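Local coordinates for amine oxidase domain-containing protein (Pyrococcus furiosus, PDB 3NRN), which binds adenosine monophosphate and is probably an oxidoreductase of the flavin-containing amine oxidase family, its substrate unknown, at residues V234-I248 and W369-Y381. Numbering follows the deposited sequence.
Sequences VAISNVGVRETVKLI and WPLNEVLVVGDGY. With AMP (adenosine monophosphate), chain B.
At the edge of the Rossmann-type parallel sheet that carries the AMP pocket, strand 234-237 pairs with strand 374-376. Four backbone hydrogen bonds alternate between the parallel strands: Ala235 N to Glu373 O (3.0 Å), Leu375 N to Ala235 O, Ser237 N to Leu375 O (2.8 Å) and Val377 N to Ser237 O. On the face bearing Ile236 and Leu375, Ile236 CG2 meets Val377 CG2 at 3.6 Å. On the face bearing Ala235, Ser237, Val374 and Val376, helix 241-248 and the Trp369 indole close over the strands. With chi1 at -58°, Thr244 keeps OG1 beside its backbone N and sends CG2 obliquely against the Trp369 ring, 3.6 Å from Trp369 CH2, while OG1 accepts from Ser237 OG (2.6 Å) and donates to Gly240 O from above the carbonyl plane. A valine in its place would probably leave Ser237 OG without this acceptor, buried between strand and helix. Trp369 NE1 donates to Val374 O (2.6 Å), fixing the indole; Val376 CG2 lies over one face and Pro370 CD over the opposite one, both offset toward the rim, and Ile248 CD1 lies at the edge, 3.9 Å from Trp369 CZ2. Strand 2-6 flanks strand 234-237 on its other side, helix 388-402 packs on Leu375 and Val377, and helix 255-262 touches Val241 and Trp369.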
loop_
_atom_site.group_PDB
_atom_site.type_symbol
_atom_site.label_atom_id
_atom_site.label_comp_id
_atom_site.label_asym_id
_atom_site.label_seq_id
_atom_site.Cartn_x
_atom_site.Cartn_y
_atom_site.Cartn_z
ATOM N N VAL A 234 -20.062 -12.328 -10.940
ATOM C CA VAL A 234 -19.478 -11.244 -10.173
ATOM C C VAL A 234 -18.217 -10.754 -10.887
ATOM O O VAL A 234 -17.470 -11.542 -11.470
ATOM C CB VAL A 234 -19.089 -11.706 -8.745
ATOM C CG1 VAL A 234 -18.181 -10.680 -8.095
ATOM C CG2 VAL A 234 -20.343 -11.890 -7.902
ATOM N N ALA A 235 -17.994 -9.447 -10.847
ATOM C CA ALA A 235 -16.818 -8.856 -11.466
ATOM C C ALA A 235 -16.048 -8.097 -10.390
ATOM O O ALA A 235 -16.637 -7.317 -9.636
ATOM C CB ALA A 235 -17.234 -7.907 -12.592
ATOM N N ILE A 236 -14.741 -8.335 -10.311
ATOM C CA ILE A 236 -13.897 -7.652 -9.336
ATOM C C ILE A 236 -12.943 -6.731 -10.087
ATOM O O ILE A 236 -12.064 -7.191 -10.821
ATOM C CB ILE A 236 -13.042 -8.641 -8.504
ATOM C CG1 ILE A 236 -13.948 -9.605 -7.730
ATOM C CG2 ILE A 236 -12.117 -7.866 -7.562
ATOM C CD1 ILE A 236 -14.942 -8.937 -6.814
ATOM N N SER A 237 -13.110 -5.429 -9.903
ATOM C CA SER A 237 -12.245 -4.472 -10.576
ATOM C C SER A 237 -11.077 -4.034 -9.696
ATOM O O SER A 237 -11.265 -3.586 -8.569
ATOM C CB SER A 237 -13.046 -3.240 -11.009
ATOM O OG SER A 237 -12.225 -2.352 -11.751
ATOM N N ASN A 238 -9.868 -4.167 -10.223
ATOM C CA ASN A 238 -8.667 -3.773 -9.494
ATOM C C ASN A 238 -8.036 -2.602 -10.246
ATOM O O ASN A 238 -6.830 -2.372 -10.160
ATOM C CB ASN A 238 -7.704 -4.966 -9.428
ATOM C CG ASN A 238 -6.475 -4.699 -8.573
ATOM O OD1 ASN A 238 -6.513 -3.952 -7.586
ATOM N ND2 ASN A 238 -5.384 -5.339 -8.933
ATOM N N VAL A 239 -8.874 -1.850 -10.960
ATOM C CA VAL A 239 -8.414 -0.723 -11.772
ATOM C C VAL A 239 -8.728 0.701 -11.249
ATOM O O VAL A 239 -8.493 1.692 -11.941
ATOM C CB VAL A 239 -8.950 -0.901 -13.230
ATOM C CG1 VAL A 239 -8.502 0.233 -14.117
ATOM C CG2 VAL A 239 -8.429 -2.219 -13.801
ATOM N N GLY A 240 -9.234 0.816 -10.027
ATOM C CA GLY A 240 -9.532 2.141 -9.495
ATOM C C GLY A 240 -10.939 2.615 -9.826
ATOM O O GLY A 240 -11.470 2.312 -10.899
ATOM N N VAL A 241 -11.527 3.382 -8.909
ATOM C CA VAL A 241 -12.889 3.889 -9.044
ATOM C C VAL A 241 -13.209 4.629 -10.334
ATOM O O VAL A 241 -14.212 4.335 -10.990
ATOM C CB VAL A 241 -13.257 4.808 -7.855
ATOM C CG1 VAL A 241 -14.623 5.424 -8.083
ATOM C CG2 VAL A 241 -13.262 4.007 -6.566
ATOM N N ARG A 242 -12.358 5.581 -10.698
ATOM C CA ARG A 242 -12.570 6.371 -11.903
ATOM C C ARG A 242 -12.609 5.543 -13.180
ATOM O O ARG A 242 -13.512 5.699 -13.994
ATOM C CB ARG A 242 -11.493 7.452 -12.016
ATOM C CG ARG A 242 -11.639 8.338 -13.242
ATOM C CD ARG A 242 -10.818 9.614 -13.120
ATOM N NE ARG A 242 -11.171 10.377 -11.925
ATOM C CZ ARG A 242 -10.762 11.619 -11.679
ATOM N NH1 ARG A 242 -9.983 12.250 -12.546
ATOM N NH2 ARG A 242 -11.133 12.233 -10.564
ATOM N N GLU A 243 -11.631 4.664 -13.364
ATOM C CA GLU A 243 -11.603 3.833 -14.566
ATOM C C GLU A 243 -12.770 2.841 -14.585
ATOM O O GLU A 243 -13.365 2.589 -15.630
ATOM C CB GLU A 243 -10.276 3.076 -14.647
ATOM C CG GLU A 243 -10.059 2.340 -15.960
ATOM C CD GLU A 243 -10.109 3.261 -17.169
ATOM O OE1 GLU A 243 -9.545 4.375 -17.100
ATOM O OE2 GLU A 243 -10.706 2.863 -18.191
ATOM N N THR A 244 -13.100 2.284 -13.424
ATOM C CA THR A 244 -14.194 1.323 -13.340
ATOM C C THR A 244 -15.528 1.980 -13.708
ATOM O O THR A 244 -16.370 1.361 -14.350
ATOM C CB THR A 244 -14.267 0.703 -11.938
ATOM O OG1 THR A 244 -13.012 0.079 -11.634
ATOM C CG2 THR A 244 -15.354 -0.344 -11.873
ATOM N N VAL A 245 -15.711 3.235 -13.302
ATOM C CA VAL A 245 -16.925 3.976 -13.633
ATOM C C VAL A 245 -16.977 4.113 -15.162
ATOM O O VAL A 245 -18.023 3.922 -15.786
ATOM C CB VAL A 245 -16.913 5.387 -12.973
ATOM C CG1 VAL A 245 -17.944 6.296 -13.636
ATOM C CG2 VAL A 245 -17.215 5.266 -11.486
ATOM N N LYS A 246 -15.831 4.418 -15.764
ATOM C CA LYS A 246 -15.745 4.558 -17.217
ATOM C C LYS A 246 -16.037 3.246 -17.959
ATOM O O LYS A 246 -16.679 3.246 -19.011
ATOM C CB LYS A 246 -14.356 5.067 -17.617
ATOM C CG LYS A 246 -14.133 5.106 -19.120
ATOM C CD LYS A 246 -12.682 5.388 -19.476
ATOM C CE LYS A 246 -12.480 5.387 -20.986
ATOM N NZ LYS A 246 -11.059 5.627 -21.366
ATOM N N LEU A 247 -15.569 2.124 -17.417
ATOM C CA LEU A 247 -15.793 0.833 -18.066
ATOM C C LEU A 247 -17.241 0.400 -17.982
ATOM O O LEU A 247 -17.768 -0.263 -18.878
ATOM C CB LEU A 247 -14.904 -0.247 -17.436
ATOM C CG LEU A 247 -13.397 -0.112 -17.696
ATOM C CD1 LEU A 247 -12.649 -1.205 -16.950
ATOM C CD2 LEU A 247 -13.114 -0.208 -19.197
ATOM N N ILE A 248 -17.888 0.780 -16.889
ATOM C CA ILE A 248 -19.279 0.434 -16.672
ATOM C C ILE A 248 -20.200 1.400 -17.399
ATOM O O ILE A 248 -21.170 0.985 -18.032
ATOM C CB ILE A 248 -19.614 0.463 -15.167
ATOM C CG1 ILE A 248 -18.987 -0.755 -14.478
ATOM C CG2 ILE A 248 -21.119 0.517 -14.975
ATOM C CD1 ILE A 248 -19.072 -0.722 -12.972
ATOM N N TRP A 369 -18.949 2.924 -2.761
ATOM C CA TRP A 369 -19.214 2.279 -4.048
ATOM C C TRP A 369 -20.660 1.802 -4.002
ATOM O O TRP A 369 -21.049 1.091 -3.090
ATOM C CB TRP A 369 -18.259 1.102 -4.262
ATOM C CG TRP A 369 -18.473 0.406 -5.571
ATOM C CD1 TRP A 369 -19.052 -0.814 -5.767
ATOM C CD2 TRP A 369 -18.111 0.893 -6.870
ATOM N NE1 TRP A 369 -19.071 -1.120 -7.106
ATOM C CE2 TRP A 369 -18.499 -0.090 -7.807
ATOM C CE3 TRP A 369 -17.497 2.061 -7.332
ATOM C CZ2 TRP A 369 -18.289 0.058 -9.181
ATOM C CZ3 TRP A 369 -17.287 2.210 -8.705
ATOM C CH2 TRP A 369 -17.681 1.212 -9.610
ATOM N N PRO A 370 -21.474 2.189 -4.999
ATOM C CA PRO A 370 -22.897 1.833 -5.089
ATOM C C PRO A 370 -23.356 0.484 -5.656
ATOM O O PRO A 370 -24.479 0.066 -5.385
ATOM C CB PRO A 370 -23.468 2.988 -5.901
ATOM C CG PRO A 370 -22.385 3.195 -6.920
ATOM C CD PRO A 370 -21.095 3.102 -6.094
ATOM N N LEU A 371 -22.520 -0.196 -6.436
ATOM C CA LEU A 371 -22.935 -1.466 -7.046
ATOM C C LEU A 371 -22.574 -2.714 -6.243
ATOM O O LEU A 371 -21.680 -2.678 -5.402
ATOM C CB LEU A 371 -22.347 -1.565 -8.461
ATOM C CG LEU A 371 -22.732 -0.377 -9.345
ATOM C CD1 LEU A 371 -22.090 -0.506 -10.712
ATOM C CD2 LEU A 371 -24.254 -0.332 -9.472
ATOM N N ASN A 372 -23.268 -3.814 -6.522
ATOM C CA ASN A 372 -23.042 -5.074 -5.820
ATOM C C ASN A 372 -22.510 -6.191 -6.722
ATOM O O ASN A 372 -21.813 -7.092 -6.252
ATOM C CB ASN A 372 -24.344 -5.555 -5.166
ATOM C CG ASN A 372 -24.988 -4.499 -4.279
ATOM O OD1 ASN A 372 -24.309 -3.804 -3.524
ATOM N ND2 ASN A 372 -26.306 -4.389 -4.358
ATOM N N GLU A 373 -22.854 -6.145 -8.008
ATOM C CA GLU A 373 -22.409 -7.164 -8.962
ATOM C C GLU A 373 -20.972 -6.895 -9.382
ATOM O O GLU A 373 -20.275 -7.784 -9.872
ATOM C CB GLU A 373 -23.311 -7.188 -10.206
ATOM C CG GLU A 373 -23.391 -5.872 -10.975
ATOM C CD GLU A 373 -24.500 -4.946 -10.469
ATOM O OE1 GLU A 373 -24.483 -4.567 -9.277
ATOM O OE2 GLU A 373 -25.393 -4.596 -11.273
ATOM N N VAL A 374 -20.548 -5.649 -9.208
ATOM C CA VAL A 374 -19.185 -5.250 -9.527
ATOM C C VAL A 374 -18.666 -4.517 -8.311
ATOM O O VAL A 374 -19.323 -3.600 -7.814
ATOM C CB VAL A 374 -19.113 -4.275 -10.729
ATOM C CG1 VAL A 374 -17.667 -3.892 -10.991
ATOM C CG2 VAL A 374 -19.726 -4.914 -11.960
ATOM N N LEU A 375 -17.498 -4.931 -7.829
ATOM C CA LEU A 375 -16.877 -4.296 -6.672
ATOM C C LEU A 375 -15.467 -3.865 -7.024
ATOM O O LEU A 375 -14.849 -4.403 -7.937
ATOM C CB LEU A 375 -16.826 -5.250 -5.475
ATOM C CG LEU A 375 -18.151 -5.764 -4.911
ATOM C CD1 LEU A 375 -17.859 -6.566 -3.650
ATOM C CD2 LEU A 375 -19.096 -4.594 -4.603
ATOM N N VAL A 376 -14.961 -2.893 -6.284
ATOM C CA VAL A 376 -13.623 -2.366 -6.515
ATOM C C VAL A 376 -12.672 -2.754 -5.386
ATOM O O VAL A 376 -13.027 -2.651 -4.212
ATOM C CB VAL A 376 -13.671 -0.813 -6.619
ATOM C CG1 VAL A 376 -12.254 -0.225 -6.640
ATOM C CG2 VAL A 376 -14.429 -0.403 -7.866
ATOM N N VAL A 377 -11.477 -3.226 -5.736
ATOM C CA VAL A 377 -10.469 -3.555 -4.727
ATOM C C VAL A 377 -9.164 -2.940 -5.201
ATOM O O VAL A 377 -9.048 -2.579 -6.379
ATOM C CB VAL A 377 -10.269 -5.090 -4.519
ATOM C CG1 VAL A 377 -11.574 -5.725 -4.054
ATOM C CG2 VAL A 377 -9.757 -5.752 -5.806
ATOM N N GLY A 378 -8.188 -2.836 -4.298
ATOM C CA GLY A 378 -6.913 -2.232 -4.642
ATOM C C GLY A 378 -6.803 -0.873 -3.957
ATOM O O GLY A 378 -7.561 -0.582 -3.030
ATOM N N ASP A 379 -5.863 -0.044 -4.399
ATOM C CA ASP A 379 -5.666 1.286 -3.817
ATOM C C ASP A 379 -6.916 2.158 -3.871
ATOM O O ASP A 379 -6.994 3.182 -3.197
ATOM C CB ASP A 379 -4.528 2.025 -4.530
ATOM C CG ASP A 379 -3.262 2.075 -3.704
ATOM O OD1 ASP A 379 -3.336 2.510 -2.537
ATOM O OD2 ASP A 379 -2.193 1.688 -4.222
ATOM N N GLY A 380 -7.884 1.758 -4.688
ATOM C CA GLY A 380 -9.107 2.526 -4.801
ATOM C C GLY A 380 -10.070 2.217 -3.674
ATOM O O GLY A 380 -11.144 2.810 -3.582
ATOM N N TYR A 381 -9.694 1.275 -2.816
ATOM C CA TYR A 381 -10.543 0.907 -1.698
ATOM C C TYR A 381 -9.749 0.447 -0.481
ATOM O O TYR A 381 -9.534 -0.748 -0.280
ATOM C CB TYR A 381 -11.539 -0.185 -2.118
ATOM C CG TYR A 381 -12.496 -0.611 -1.013
ATOM C CD1 TYR A 381 -13.041 0.329 -0.133
ATOM C CD2 TYR A 381 -12.880 -1.948 -0.866
ATOM C CE1 TYR A 381 -13.944 -0.051 0.867
ATOM C CE2 TYR A 381 -13.780 -2.340 0.126
ATOM C CZ TYR A 381 -14.310 -1.386 0.991
ATOM O OH TYR A 381 -15.201 -1.764 1.972
HETATM P P AMP B . -2.435 -1.966 -9.578
HETATM O O1P AMP B . -3.699 -2.361 -8.842
HETATM O O2P AMP B . -2.541 -0.507 -10.015
HETATM O O3P AMP B . -1.182 -2.385 -8.918
HETATM O "O5'" AMP B . -2.661 -2.808 -10.919
HETATM C "C5'" AMP B . -3.938 -2.769 -11.567
HETATM C "C4'" AMP B . -3.715 -3.634 -12.800
HETATM O "O4'" AMP B . -4.730 -3.421 -13.785
HETATM C "C3'" AMP B . -2.384 -3.406 -13.498
HETATM O "O3'" AMP B . -1.785 -4.717 -13.551
HETATM C "C2'" AMP B . -2.807 -2.877 -14.884
HETATM O "O2'" AMP B . -1.946 -3.223 -15.988
HETATM C "C1'" AMP B . -4.154 -3.558 -15.042
HETATM N N9 AMP B . -5.131 -2.837 -15.882
HETATM C C8 AMP B . -5.364 -1.499 -15.925
HETATM N N7 AMP B . -6.404 -1.242 -16.761
HETATM C C5 AMP B . -6.878 -2.421 -17.187
HETATM C C6 AMP B . -7.960 -2.826 -18.095
HETATM N N6 AMP B . -8.722 -1.857 -18.674
HETATM N N1 AMP B . -8.127 -4.157 -18.289
HETATM C C2 AMP B . -7.348 -5.092 -17.641
HETATM N N3 AMP B . -6.297 -4.794 -16.836
HETATM C C4 AMP B . -6.043 -3.484 -16.602
#